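Local coordinates for protein GCN5-related N-acetyltransferase (Kribbella flavida, PDB 4IUS) that probably transfers an acyl group, most likely acetyl from acetyl-coenzyme A, as a member of the GNAT acetyltransferase family, at residues A[11-16]-A[183-188]; A[105-110]-A[234-239]; A[118-123]-A[203-208]; A[126-131]-A[135-140]; A[163-168]-A[173-178]. The protein carries 1 engineered substitution. All coordinates share one frame; numbering follows the deposited sequence. Where two conformers were deposited one is given.

Interaction 1 (A[11-16]-A[183-188]). With SO4 (sulfate ion), chain D; EDO (1,2-ethanediol), chain E; SO4 (sulfate ion), chain C.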
# COMPACT_ATOMS: atom_id res chain seq x y z
N ALA A 11 -2.08 -10.52 0.02
CA ALA A 11 -2.45 -10.32 1.43
C ALA A 11 -1.38 -10.88 2.37
O ALA A 11 -1.04 -10.28 3.39
CB ALA A 11 -3.81 -10.94 1.72
N SER A 12 -0.86 -12.05 2.05
CA SER A 12 0.15 -12.68 2.86
C SER A 12 1.46 -11.87 2.87
O SER A 12 2.09 -11.72 3.91
CB SER A 12 0.43 -14.12 2.39
OG SER A 12 -0.65 -14.99 2.69
N ALA A 13 1.84 -11.34 1.72
CA ALA A 13 3.03 -10.52 1.61
C ALA A 13 2.84 -9.22 2.37
O ALA A 13 3.81 -8.73 3.01
CB ALA A 13 3.38 -10.26 0.16
N GLN A 14 1.65 -8.63 2.31
CA GLN A 14 1.38 -7.43 3.07
C GLN A 14 1.58 -7.68 4.56
O GLN A 14 2.22 -6.91 5.27
CB GLN A 14 -0.03 -6.93 2.78
CG GLN A 14 -0.38 -5.62 3.44
CD GLN A 14 -1.83 -5.32 3.22
OE1 GLN A 14 -2.18 -4.51 2.38
NE2 GLN A 14 -2.70 -6.04 3.93
N LEU A 15 1.03 -8.78 5.05
CA LEU A 15 1.19 -9.13 6.46
C LEU A 15 2.66 -9.31 6.84
O LEU A 15 3.12 -8.79 7.84
CB LEU A 15 0.38 -10.36 6.80
CG LEU A 15 0.46 -10.92 8.20
CD1 LEU A 15 0.08 -9.91 9.27
CD2 LEU A 15 -0.36 -12.20 8.32
N GLN A 16 3.38 -10.07 6.01
CA GLN A 16 4.79 -10.31 6.23
C GLN A 16 5.56 -8.99 6.34
O GLN A 16 6.43 -8.82 7.22
CB GLN A 16 5.35 -11.18 5.09
CG GLN A 16 6.80 -11.60 5.24
CD GLN A 16 7.30 -12.42 4.07
OE1 GLN A 16 6.52 -12.98 3.28
NE2 GLN A 16 8.60 -12.48 3.93
N ASP A 183 8.23 -12.10 -0.02
CA ASP A 183 7.82 -13.18 -0.93
C ASP A 183 7.76 -12.73 -2.40
O ASP A 183 6.85 -13.08 -3.15
CB ASP A 183 6.42 -13.78 -0.56
CG ASP A 183 5.97 -14.91 -1.51
OD1 ASP A 183 6.78 -15.84 -1.79
OD2 ASP A 183 4.78 -14.91 -1.99
N GLY A 184 8.73 -11.91 -2.79
CA GLY A 184 8.79 -11.41 -4.17
C GLY A 184 7.80 -10.30 -4.50
O GLY A 184 7.77 -9.82 -5.64
N VAL A 185 6.99 -9.89 -3.54
CA VAL A 185 5.94 -8.92 -3.77
C VAL A 185 6.37 -7.57 -3.21
O VAL A 185 6.93 -7.47 -2.13
CB VAL A 185 4.62 -9.35 -3.09
CG1 VAL A 185 3.53 -8.37 -3.45
CG2 VAL A 185 4.23 -10.77 -3.49
N THR A 186 6.08 -6.53 -4.00
CA THR A 186 6.21 -5.14 -3.57
C THR A 186 4.91 -4.40 -3.87
O THR A 186 4.22 -4.74 -4.81
CB THR A 186 7.40 -4.43 -4.27
OG1 THR A 186 7.62 -3.15 -3.65
CG2 THR A 186 7.18 -4.26 -5.76
N GLU A 187 4.62 -3.37 -3.07
CA GLU A 187 3.60 -2.40 -3.33
C GLU A 187 4.24 -1.13 -3.86
O GLU A 187 5.17 -0.62 -3.23
CB GLU A 187 2.79 -2.10 -2.07
CG GLU A 187 1.67 -1.11 -2.37
CD GLU A 187 0.91 -0.56 -1.18
OE1 GLU A 187 1.26 -0.95 -0.06
OE2 GLU A 187 -0.05 0.23 -1.39
N VAL A 188 3.73 -0.61 -4.97
CA VAL A 188 4.13 0.69 -5.48
C VAL A 188 3.12 1.70 -4.95
O VAL A 188 1.90 1.49 -5.05
CB VAL A 188 4.23 0.70 -7.02
CG1 VAL A 188 4.47 2.10 -7.53
CG2 VAL A 188 5.35 -0.24 -7.46
S SO4 D . 10.76 -14.45 1.38
O1 SO4 D . 10.77 -14.74 -0.07
O2 SO4 D . 10.24 -13.09 1.67
O3 SO4 D . 9.92 -15.43 2.10
O4 SO4 D . 12.13 -14.60 1.86
C1 EDO E . 4.19 -5.39 -0.05
O1 EDO E . 2.84 -5.88 -0.18
C2 EDO E . 5.05 -6.48 0.58
O2 EDO E . 5.17 -6.29 2.00
S SO4 C . 11.12 -11.54 6.63
O1 SO4 C . 11.39 -11.36 5.19
O2 SO4 C . 10.93 -10.21 7.26
O3 SO4 C . 9.83 -12.25 6.82
O4 SO4 C . 12.24 -12.23 7.28
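A13 and Q16, one turn apart on helix 6-19, face V185, first residue of strand 185-193, and D183 in the loop before it. The backbones come closest at A13 and D183, whose CA atoms are 6.0 Å apart. D183 and G184 both have positive phi, and the chain turns through them into the strand, while the helix keeps its regular hydrogen bonding. No hydrogen bond runs directly between the two segments. The apolar part is small and buried: A13 CB presses on V185 CB at 3.6 Å, with both methyls of the valine a little farther off. At the exposed end the Q16 chain runs extended, CG anti to the backbone N (chi1 -175°), and crosses D183 at about a right angle. Its OE1 stays 3.8 Å from D183 N, so the amide reaches the loop by its NE2 and through an ion. O2 of one sulfate takes Q16 NE2 at 2.9 Å and D183 N at 2.8 Å, the latter bond being fairly straight at 162°. NE2 also gives longer bonds to O1 and O3 of a second sulfate. On the strand side of A13, an ethanediol gives its O2 to A13 O at 3.0 Å and is itself bonded to W224 NE1. Helix 6-19 thus meets the start of an inner strand of the sheet. Its direct polar link to the loop is the bond from R9 to D183 O, supplemented where Q16 and D183 share a sulfate, probably from the crystallisation liquor.

Interaction 2 (A[105-110]-A[234-239])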
# COMPACT_ATOMS: atom_id res chain seq x y z
N PRO A 105 -9.59 -0.96 -5.89
CA PRO A 105 -9.06 -2.04 -6.67
C PRO A 105 -7.57 -2.22 -6.44
O PRO A 105 -6.85 -1.22 -6.29
CB PRO A 105 -9.38 -1.60 -8.11
CG PRO A 105 -9.30 -0.10 -8.02
CD PRO A 105 -9.84 0.23 -6.66
N LEU A 106 -7.12 -3.45 -6.50
CA LEU A 106 -5.71 -3.75 -6.48
C LEU A 106 -5.30 -4.14 -7.89
O LEU A 106 -5.82 -5.12 -8.45
CB LEU A 106 -5.35 -4.87 -5.51
CG LEU A 106 -5.69 -4.64 -4.05
CD1 LEU A 106 -4.93 -5.70 -3.24
CD2 LEU A 106 -5.34 -3.22 -3.60
N LEU A 107 -4.41 -3.35 -8.46
CA LEU A 107 -3.88 -3.55 -9.80
C LEU A 107 -2.49 -4.15 -9.67
O LEU A 107 -1.76 -3.85 -8.74
CB LEU A 107 -3.77 -2.24 -10.56
CG LEU A 107 -5.00 -1.29 -10.61
CD1 LEU A 107 -4.73 -0.08 -11.52
CD2 LEU A 107 -6.30 -1.95 -10.92
N ALA A 108 -2.13 -5.07 -10.55
CA ALA A 108 -0.86 -5.76 -10.44
C ALA A 108 -0.17 -5.93 -11.79
O ALA A 108 -0.84 -5.94 -12.82
CB ALA A 108 -0.97 -7.10 -9.70
N VAL A 109 1.14 -6.13 -11.75
CA VAL A 109 1.91 -6.35 -12.96
C VAL A 109 3.13 -7.22 -12.60
O VAL A 109 3.67 -7.19 -11.48
CB VAL A 109 2.37 -5.01 -13.62
CG1 VAL A 109 3.47 -4.30 -12.78
CG2 VAL A 109 2.85 -5.24 -15.06
N GLU A 110 3.56 -8.01 -13.58
CA GLU A 110 4.75 -8.87 -13.46
C GLU A 110 5.83 -8.34 -14.42
O GLU A 110 5.51 -7.59 -15.35
CB GLU A 110 4.41 -10.30 -13.82
CG GLU A 110 3.52 -10.95 -12.77
CD GLU A 110 3.31 -12.44 -13.00
OE1 GLU A 110 3.02 -12.85 -14.14
OE2 GLU A 110 3.40 -13.21 -12.01
N ARG A 234 -5.08 8.79 -13.93
CA ARG A 234 -4.20 8.20 -14.94
C ARG A 234 -4.57 6.73 -15.08
O ARG A 234 -5.14 6.13 -14.17
CB ARG A 234 -2.71 8.36 -14.59
CG ARG A 234 -2.29 7.65 -13.32
CD ARG A 234 -0.83 7.84 -12.96
NE ARG A 234 -0.58 9.20 -12.49
CZ ARG A 234 -0.64 9.58 -11.20
NH1 ARG A 234 -0.89 8.71 -10.24
NH2 ARG A 234 -0.45 10.85 -10.84
N ILE A 235 -4.28 6.21 -16.27
CA ILE A 235 -4.69 4.90 -16.71
C ILE A 235 -3.45 3.98 -16.53
O ILE A 235 -2.51 3.98 -17.37
CB ILE A 235 -5.16 4.92 -18.18
CG1 ILE A 235 -6.39 5.83 -18.32
CG2 ILE A 235 -5.49 3.50 -18.65
CD1 ILE A 235 -6.77 6.17 -19.76
N TYR A 236 -3.40 3.23 -15.43
CA TYR A 236 -2.26 2.37 -15.14
C TYR A 236 -2.12 1.24 -16.17
O TYR A 236 -1.07 0.61 -16.31
CB TYR A 236 -2.33 1.82 -13.70
CG TYR A 236 -2.15 2.93 -12.67
CD1 TYR A 236 -0.92 3.44 -12.35
CD2 TYR A 236 -3.26 3.50 -12.08
CE1 TYR A 236 -0.79 4.45 -11.42
CE2 TYR A 236 -3.13 4.55 -11.18
CZ TYR A 236 -1.90 5.02 -10.87
OH TYR A 236 -1.72 6.04 -9.96
N ARG A 237 -3.23 0.94 -16.89
CA ARG A 237 -3.20 -0.11 -17.91
C ARG A 237 -2.14 0.12 -18.98
O ARG A 237 -1.57 -0.84 -19.50
CB ARG A 237 -4.56 -0.24 -18.61
CG ARG A 237 -4.61 -1.38 -19.63
CD ARG A 237 -5.98 -1.97 -19.89
NE ARG A 237 -5.88 -3.38 -20.30
CZ ARG A 237 -5.68 -3.81 -21.55
NH1 ARG A 237 -5.54 -2.95 -22.55
NH2 ARG A 237 -5.61 -5.13 -21.80
N ARG A 238 -1.83 1.37 -19.25
CA ARG A 238 -0.80 1.68 -20.27
C ARG A 238 0.57 1.15 -19.86
O ARG A 238 1.47 0.98 -20.71
CB ARG A 238 -0.70 3.20 -20.49
CG ARG A 238 -1.96 3.85 -20.99
CD ARG A 238 -1.61 5.19 -21.62
NE ARG A 238 -2.75 5.86 -22.22
CZ ARG A 238 -3.47 6.84 -21.66
NH1 ARG A 238 -3.18 7.30 -20.44
NH2 ARG A 238 -4.49 7.36 -22.33
N LEU A 239 0.77 0.95 -18.54
CA LEU A 239 2.00 0.43 -18.01
C LEU A 239 2.05 -1.09 -17.87
O LEU A 239 3.07 -1.67 -17.48
CB LEU A 239 2.24 1.03 -16.62
CG LEU A 239 2.10 2.57 -16.51
CD1 LEU A 239 2.47 2.99 -15.09
CD2 LEU A 239 2.94 3.28 -17.53
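The Y236 ring meets L107 obliquely, with the leucine's CD1 near CB, CG and CD2 at the inner end of the tyrosine. One face of the ring carries R234 CG, 3.6 Å above the plane and offset toward the rim. The arginine then bends round, so that Y236 CZ lies at the edge of the guanidinium group, in its plane. From there R234 NH1 gives a hydrogen bond of 2.8 Å to Y236 OH, only 7° out of the guanidinium plane. A salt bridge from NH1 to D230 steadies the arginine further, and its NE holds a malonate, probably from the crystallisation liquor. Across the contact itself the touch is apolar: L107 CD1 stands 3.8 Å from Y236 CB, the two side chains crossing at about a right angle.

Y236 opens the Tyr-x-x-x-Gly-aromatic sequence common in GNAT enzymes, and L239 is its third intervening residue, here wound as a short 3-10 turn between strands 222-225 and 242-251. Strand 99-109 runs between those same two strands in the sheet, and Y236 touches L225 as well as L107. Farther along, V109 CG2 approaches the backbone of the turn at L239 O, 4.3 Å away. The turn is closed by L239 N bonded to Y236 O at 2.9 Å. T207 of helix 202-216 touches both Y236 and L239, and V109 meets T211 and F215 of that helix.

Interaction 3 (A[118-123]-A[203-208])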
# COMPACT_ATOMS: atom_id res chain seq x y z
N GLU A 118 7.84 6.17 -23.24
CA GLU A 118 8.89 7.08 -23.66
C GLU A 118 8.83 8.35 -22.82
O GLU A 118 7.76 8.85 -22.50
CB GLU A 118 8.67 7.42 -25.15
CG GLU A 118 9.60 8.47 -25.74
CD GLU A 118 9.47 8.70 -27.24
OE1 GLU A 118 8.58 8.09 -27.88
OE2 GLU A 118 10.30 9.49 -27.76
N PHE A 119 10.01 8.87 -22.48
CA PHE A 119 10.11 10.09 -21.70
C PHE A 119 10.10 11.31 -22.64
O PHE A 119 10.85 11.31 -23.63
CB PHE A 119 11.41 10.10 -20.89
CG PHE A 119 11.36 9.30 -19.60
CD1 PHE A 119 10.79 8.04 -19.52
CD2 PHE A 119 11.80 9.88 -18.46
CE1 PHE A 119 10.76 7.38 -18.31
CE2 PHE A 119 11.75 9.23 -17.24
CZ PHE A 119 11.24 7.99 -17.18
N PRO A 120 9.27 12.35 -22.35
CA PRO A 120 9.30 13.55 -23.16
C PRO A 120 10.63 14.29 -23.06
O PRO A 120 11.44 14.03 -22.17
CB PRO A 120 8.17 14.40 -22.58
CG PRO A 120 7.36 13.51 -21.75
CD PRO A 120 8.23 12.39 -21.31
N ALA A 121 10.83 15.24 -23.95
CA ALA A 121 12.04 16.07 -23.93
C ALA A 121 12.19 16.77 -22.57
O ALA A 121 11.22 17.27 -22.01
CB ALA A 121 11.99 17.12 -25.06
N GLY A 122 13.41 16.77 -22.05
CA GLY A 122 13.71 17.42 -20.77
C GLY A 122 13.47 16.58 -19.54
O GLY A 122 13.82 17.01 -18.44
N VAL A 123 12.86 15.40 -19.72
CA VAL A 123 12.42 14.60 -18.59
C VAL A 123 13.41 13.44 -18.38
O VAL A 123 13.77 12.73 -19.32
CB VAL A 123 10.97 14.08 -18.76
CG1 VAL A 123 10.52 13.30 -17.55
CG2 VAL A 123 10.00 15.21 -19.03
N GLY A 203 3.38 11.34 -13.52
CA GLY A 203 3.05 10.36 -12.48
C GLY A 203 3.11 8.94 -12.96
O GLY A 203 3.56 8.05 -12.27
N ALA A 204 2.66 8.75 -14.18
CA ALA A 204 2.74 7.44 -14.83
C ALA A 204 4.20 7.04 -15.07
O ALA A 204 4.60 5.88 -14.84
CB ALA A 204 1.93 7.42 -16.14
N LEU A 205 5.04 7.99 -15.50
CA LEU A 205 6.48 7.69 -15.65
C LEU A 205 7.09 7.27 -14.34
O LEU A 205 7.88 6.33 -14.27
CB LEU A 205 7.27 8.87 -16.24
CG LEU A 205 6.94 9.29 -17.66
CD1 LEU A 205 7.90 10.42 -18.01
CD2 LEU A 205 7.01 8.16 -18.66
N ALA A 206 6.74 7.99 -13.28
CA ALA A 206 7.28 7.70 -11.96
C ALA A 206 6.89 6.29 -11.52
O ALA A 206 7.69 5.50 -11.03
CB ALA A 206 6.84 8.75 -10.95
N THR A 207 5.61 6.00 -11.70
CA THR A 207 5.07 4.67 -11.34
C THR A 207 5.80 3.58 -12.11
O THR A 207 6.23 2.58 -11.53
CB THR A 207 3.57 4.59 -11.63
OG1 THR A 207 2.88 5.61 -10.90
CG2 THR A 207 3.00 3.25 -11.23
N ALA A 208 5.97 3.77 -13.41
CA ALA A 208 6.61 2.78 -14.27
C ALA A 208 8.06 2.57 -13.87
O ALA A 208 8.54 1.45 -13.77
CB ALA A 208 6.46 3.19 -15.73
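L205 carries its side of this contact, fitting its two methyls against F119, P120 and V123. CD1 stands almost squarely over the middle of the F119 ring, 3.9 Å from its centroid and 6° off the ring normal, a CH-pi contact over the face. CD2 lies nearer the rim, 3.8 Å from F119 CE1, and approaches the carbonyl oxygen of E118. The aromatic and the leucine slide past each other in opposite directions, which spreads the methyls across the ring. F119 has CG anti to the carbonyl carbon (chi1 -81°), and this swings the ring back to the helix although its CB does not point there. The same CD1 is hemmed in by P120 CD, 3.9 Å away, and by V123 CG1, crossing obliquely at an equal 3.9 Å. P120 and V123 are brought together by a type II turn, closed by V123 N to P120 O at 3.1 Å, with G122 supplying the positive phi. I166 of the neighbouring strand touches F119 and V123, and P117 touches L205. Within the helix T207 OG1 bonds to G203 O at 2.9 Å, while T207 N reaches that oxygen from the opposite face of its plane. The contact joins the loop leading into strand 123-127 to the first turns of helix 202-216. G203 is the last glycine of the Q/R-x-x-G-x-G/A motif, which runs into the start of this helix and in GNAT proteins binds the coenzyme A pyrophosphate; here G203 N and A204 N bind a malonate, probably from the crystallisation liquor, consistent with such an anion site.

Interaction 4 (A[126-131]-A[135-140])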
# COMPACT_ATOMS: atom_id res chain seq x y z
N ALA A 126 15.75 9.31 -11.84
CA ALA A 126 16.82 8.84 -11.00
C ALA A 126 16.24 8.17 -9.75
O ALA A 126 15.35 8.71 -9.11
CB ALA A 126 17.71 10.01 -10.57
N VAL A 127 16.81 7.06 -9.33
CA VAL A 127 16.50 6.44 -8.07
C VAL A 127 16.92 7.38 -6.93
O VAL A 127 17.98 8.01 -6.98
CB VAL A 127 17.21 5.08 -7.95
CG1 VAL A 127 18.71 5.28 -7.72
CG2 VAL A 127 16.59 4.24 -6.84
N VAL A 128 16.12 7.46 -5.88
CA VAL A 128 16.46 8.22 -4.68
C VAL A 128 17.68 7.59 -4.01
O VAL A 128 17.71 6.39 -3.78
CB VAL A 128 15.28 8.26 -3.70
CG1 VAL A 128 15.70 8.71 -2.33
CG2 VAL A 128 14.20 9.14 -4.26
N ALA A 129 18.70 8.41 -3.75
CA ALA A 129 19.99 7.96 -3.24
C ALA A 129 20.50 8.82 -2.09
O ALA A 129 21.70 8.77 -1.77
CB ALA A 129 20.99 7.93 -4.38
N SER A 130 19.62 9.52 -1.41
CA SER A 130 19.98 10.30 -0.26
C SER A 130 18.74 10.67 0.55
O SER A 130 17.62 10.64 0.06
CB SER A 130 20.67 11.59 -0.69
OG SER A 130 19.78 12.49 -1.29
N ALA A 131 18.98 11.05 1.79
CA ALA A 131 17.96 11.59 2.67
C ALA A 131 17.30 12.80 2.03
O ALA A 131 16.09 12.95 2.07
CB ALA A 131 18.55 11.93 4.03
N GLU A 135 13.43 13.27 1.07
CA GLU A 135 12.66 14.40 1.55
C GLU A 135 11.93 15.09 0.44
O GLU A 135 10.74 15.43 0.56
CB GLU A 135 13.55 15.38 2.31
CG GLU A 135 14.08 14.84 3.64
CD GLU A 135 15.20 15.73 4.24
OE1 GLU A 135 15.67 16.73 3.59
OE2 GLU A 135 15.62 15.38 5.35
N ALA A 136 12.58 15.22 -0.72
CA ALA A 136 11.92 15.77 -1.89
C ALA A 136 10.78 14.87 -2.34
O ALA A 136 9.69 15.37 -2.65
CB ALA A 136 12.90 15.99 -3.03
N ALA A 137 11.01 13.57 -2.39
CA ALA A 137 9.96 12.60 -2.76
C ALA A 137 8.75 12.73 -1.84
O ALA A 137 7.61 12.83 -2.29
CB ALA A 137 10.50 11.18 -2.74
N ASN A 138 8.99 12.78 -0.54
CA ASN A 138 7.88 12.87 0.42
C ASN A 138 7.12 14.19 0.27
O ASN A 138 5.90 14.21 0.38
CB ASN A 138 8.40 12.74 1.85
CG ASN A 138 8.90 11.35 2.17
OD1 ASN A 138 8.64 10.38 1.42
ND2 ASN A 138 9.62 11.22 3.30
N ALA A 139 7.84 15.28 0.00
CA ALA A 139 7.22 16.57 -0.20
C ALA A 139 6.36 16.58 -1.46
O ALA A 139 5.27 17.17 -1.46
CB ALA A 139 8.26 17.67 -0.25
N ILE A 140 6.83 15.97 -2.55
CA ILE A 140 6.06 15.96 -3.80
C ILE A 140 4.79 15.16 -3.63
O ILE A 140 3.73 15.61 -4.07
CB ILE A 140 6.90 15.47 -4.99
CG1 ILE A 140 8.08 16.41 -5.27
CG2 ILE A 140 6.01 15.17 -6.19
CD1 ILE A 140 9.15 15.78 -6.15
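E135 runs its CB and CG past the carbonyl oxygen of A131, one helical turn earlier. Its CB lies 3.5 Å from A131 O, and CG comes closer still, at 3.2 Å, a tight approach between a methylene and a carbonyl oxygen. CD sits 3.6 Å from the same oxygen, and both carboxylate oxygens, OE1 and OE2, lie farther off beyond CD, 4.1 Å from A131 O. This approach follows from CG lying beside the backbone N (chi1 -68°), the same N that bonds to the carbonyl; beyond CG the chain runs out extended. E135 N gives A131 O a hydrogen bond of 2.9 Å, the ordinary i+4 bond of an alpha helix.

The two segments form the strand-to-helix passage that opens the GNAT fold, strand 123-127 at the edge of the sheet leading into helix 131-141. S130 is the N-cap, its OG taking E133 N, while E133 OE1 holds A129 N, so two side chains, S130 and E133, each hold a backbone N-H at the helix start. Deeper in, V128 turns back to the helix and its CG2 rests 4.5 Å from A137 CB, a loose apolar touch. L165 of the adjoining strand packs against both V128 and A137, and backbone hydrogen bonds tie A126 to L165 and V128 to A163. Farther along the helix, I140 touches L165 and T175.

Interaction 5 (A[163-168]-A[173-178])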
# COMPACT_ATOMS: atom_id res chain seq x y z
N ALA A 163 12.61 4.64 -3.69
CA ALA A 163 11.80 5.62 -4.36
C ALA A 163 12.54 6.15 -5.57
O ALA A 163 13.74 5.96 -5.69
CB ALA A 163 11.36 6.75 -3.41
N VAL A 164 11.81 6.88 -6.41
CA VAL A 164 12.37 7.49 -7.62
C VAL A 164 11.89 8.94 -7.72
O VAL A 164 10.82 9.27 -7.22
CB VAL A 164 12.00 6.69 -8.91
CG1 VAL A 164 12.37 5.22 -8.75
CG2 VAL A 164 10.54 6.90 -9.31
N LEU A 165 12.69 9.74 -8.39
CA LEU A 165 12.29 11.08 -8.79
C LEU A 165 12.35 11.18 -10.29
O LEU A 165 13.34 10.80 -10.94
CB LEU A 165 13.24 12.12 -8.15
CG LEU A 165 13.12 12.24 -6.62
CD1 LEU A 165 14.23 13.13 -6.07
CD2 LEU A 165 11.75 12.76 -6.18
N ILE A 166 11.29 11.76 -10.84
CA ILE A 166 11.22 12.17 -12.24
C ILE A 166 11.54 13.66 -12.25
O ILE A 166 10.94 14.43 -11.47
CB ILE A 166 9.83 11.92 -12.84
CG1 ILE A 166 9.44 10.47 -12.76
CG2 ILE A 166 9.72 12.48 -14.25
CD1 ILE A 166 10.33 9.56 -13.51
N ARG A 167 12.49 14.07 -13.08
CA ARG A 167 12.95 15.45 -13.13
C ARG A 167 12.64 16.07 -14.47
O ARG A 167 12.71 15.40 -15.50
CB ARG A 167 14.43 15.50 -12.87
CG ARG A 167 14.86 14.71 -11.63
CD ARG A 167 15.68 13.47 -11.96
NE ARG A 167 16.86 13.94 -12.68
CZ ARG A 167 17.90 14.54 -12.10
NH1 ARG A 167 18.86 15.10 -12.85
NH2 ARG A 167 17.99 14.56 -10.78
N MSE A 168 12.31 17.34 -14.43
CA MSE A 168 12.15 18.14 -15.62
C MSE A 168 13.24 19.21 -15.60
O MSE A 168 13.32 20.00 -14.64
CB MSE A 168 10.75 18.74 -15.63
CG MSE A 168 10.45 19.64 -16.80
SE MSE A 168 10.41 18.79 -18.54
CE MSE A 168 8.59 18.12 -18.45
N VAL A 173 9.99 16.73 -10.12
CA VAL A 173 8.60 17.11 -10.32
C VAL A 173 7.57 16.00 -10.08
O VAL A 173 6.38 16.28 -10.01
CB VAL A 173 8.33 17.77 -11.69
CG1 VAL A 173 9.14 19.06 -11.86
CG2 VAL A 173 8.64 16.80 -12.83
N ALA A 174 8.05 14.75 -9.99
CA ALA A 174 7.13 13.62 -9.76
C ALA A 174 7.91 12.53 -9.06
O ALA A 174 9.14 12.50 -9.10
CB ALA A 174 6.49 13.10 -11.03
N THR A 175 7.17 11.64 -8.42
CA THR A 175 7.79 10.61 -7.61
C THR A 175 6.90 9.38 -7.50
O THR A 175 5.69 9.46 -7.72
CB THR A 175 8.08 11.18 -6.17
OG1 THR A 175 8.89 10.24 -5.44
CG2 THR A 175 6.85 11.47 -5.36
N ALA A 176 7.49 8.26 -7.13
CA ALA A 176 6.81 7.01 -6.75
C ALA A 176 7.79 6.18 -5.93
O ALA A 176 8.98 6.40 -6.00
CB ALA A 176 6.36 6.22 -8.00
N ALA A 177 7.26 5.27 -5.15
CA ALA A 177 8.07 4.47 -4.23
C ALA A 177 7.62 3.02 -4.29
O ALA A 177 6.48 2.72 -4.73
CB ALA A 177 7.87 5.01 -2.82
N TRP A 178 8.50 2.13 -3.82
CA TRP A 178 8.14 0.74 -3.66
C TRP A 178 8.47 0.30 -2.24
O TRP A 178 9.44 0.75 -1.64
CB TRP A 178 8.84 -0.17 -4.70
CG TRP A 178 10.34 -0.35 -4.57
CD1 TRP A 178 10.99 -1.38 -3.94
CD2 TRP A 178 11.38 0.47 -5.17
NE1 TRP A 178 12.33 -1.23 -4.06
CE2 TRP A 178 12.63 -0.11 -4.79
CE3 TRP A 178 11.39 1.65 -5.91
CZ2 TRP A 178 13.83 0.43 -5.17
CZ3 TRP A 178 12.63 2.19 -6.30
CH2 TRP A 178 13.82 1.60 -5.92
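I166 and A174 face each other in a hydrogen-bonded pair, and I166 O receives two donors from the facing strand. V173 N reaches it at 2.8 Å in a practically straight bond (179°), and A174 N at 3.3 Å; two residues set against one make a classic beta bulge. In return I166 N bonds to A174 O at 2.9 Å from above the carbonyl plane, 38° out of it. At the next pair V164 N meets A176 O at 2.9 Å, but the reverse bond from A176 N is weak. V164 O is instead gripped by T175 OG1 at 2.8 Å. That hydroxyl is anti to its own backbone N (chi1 -171°), lying along the strand, so a buried side chain makes up for the stretched backbone bond. Past these bonds the apolar groups fill in: A163 CB against A177 CB, I166 CB against A174 CB, and M168, a selenomethionine, with its CB on V173. W178 presents its ring edge to V164 CG1, which meets CZ3 at 3.9 Å near the ring plane, while its NE1 is held by P158 O. Farther out the two faces are covered by different helices. Helix 202-216 lies over V164, I166 and A176; helix 131-141 lies over A163 and T175. R167 reaches out to T124 of strand 123-127. This hairpin, covered by helices on both faces, corresponds to the second and third strands of the GNAT core.

How the interactions relate
Interactions 2 and 5 are buried, whereas interactions 1, 3 and 4 are partly buried, with both buried and exposed residues. Interaction 5 is alone in being held by a ladder of backbone bonds. Interactions 4 and 5 join through strand bonds between 126-131 and 163-168 and through A137 on T175, and interaction 3 meets interaction 5 where V123 and A206 pack on the hairpin. Helix 202-216 touches four contacts: its own interaction 3, and interactions 1, 2 and 5, T207 meeting V188 and Y236. Side chains in interactions 2 and 3 meet by apolar contact without a cross-segment hydrogen bond, and interaction 1, nearest the chain's centre, adds a sulfate bridge to a small apolar touch.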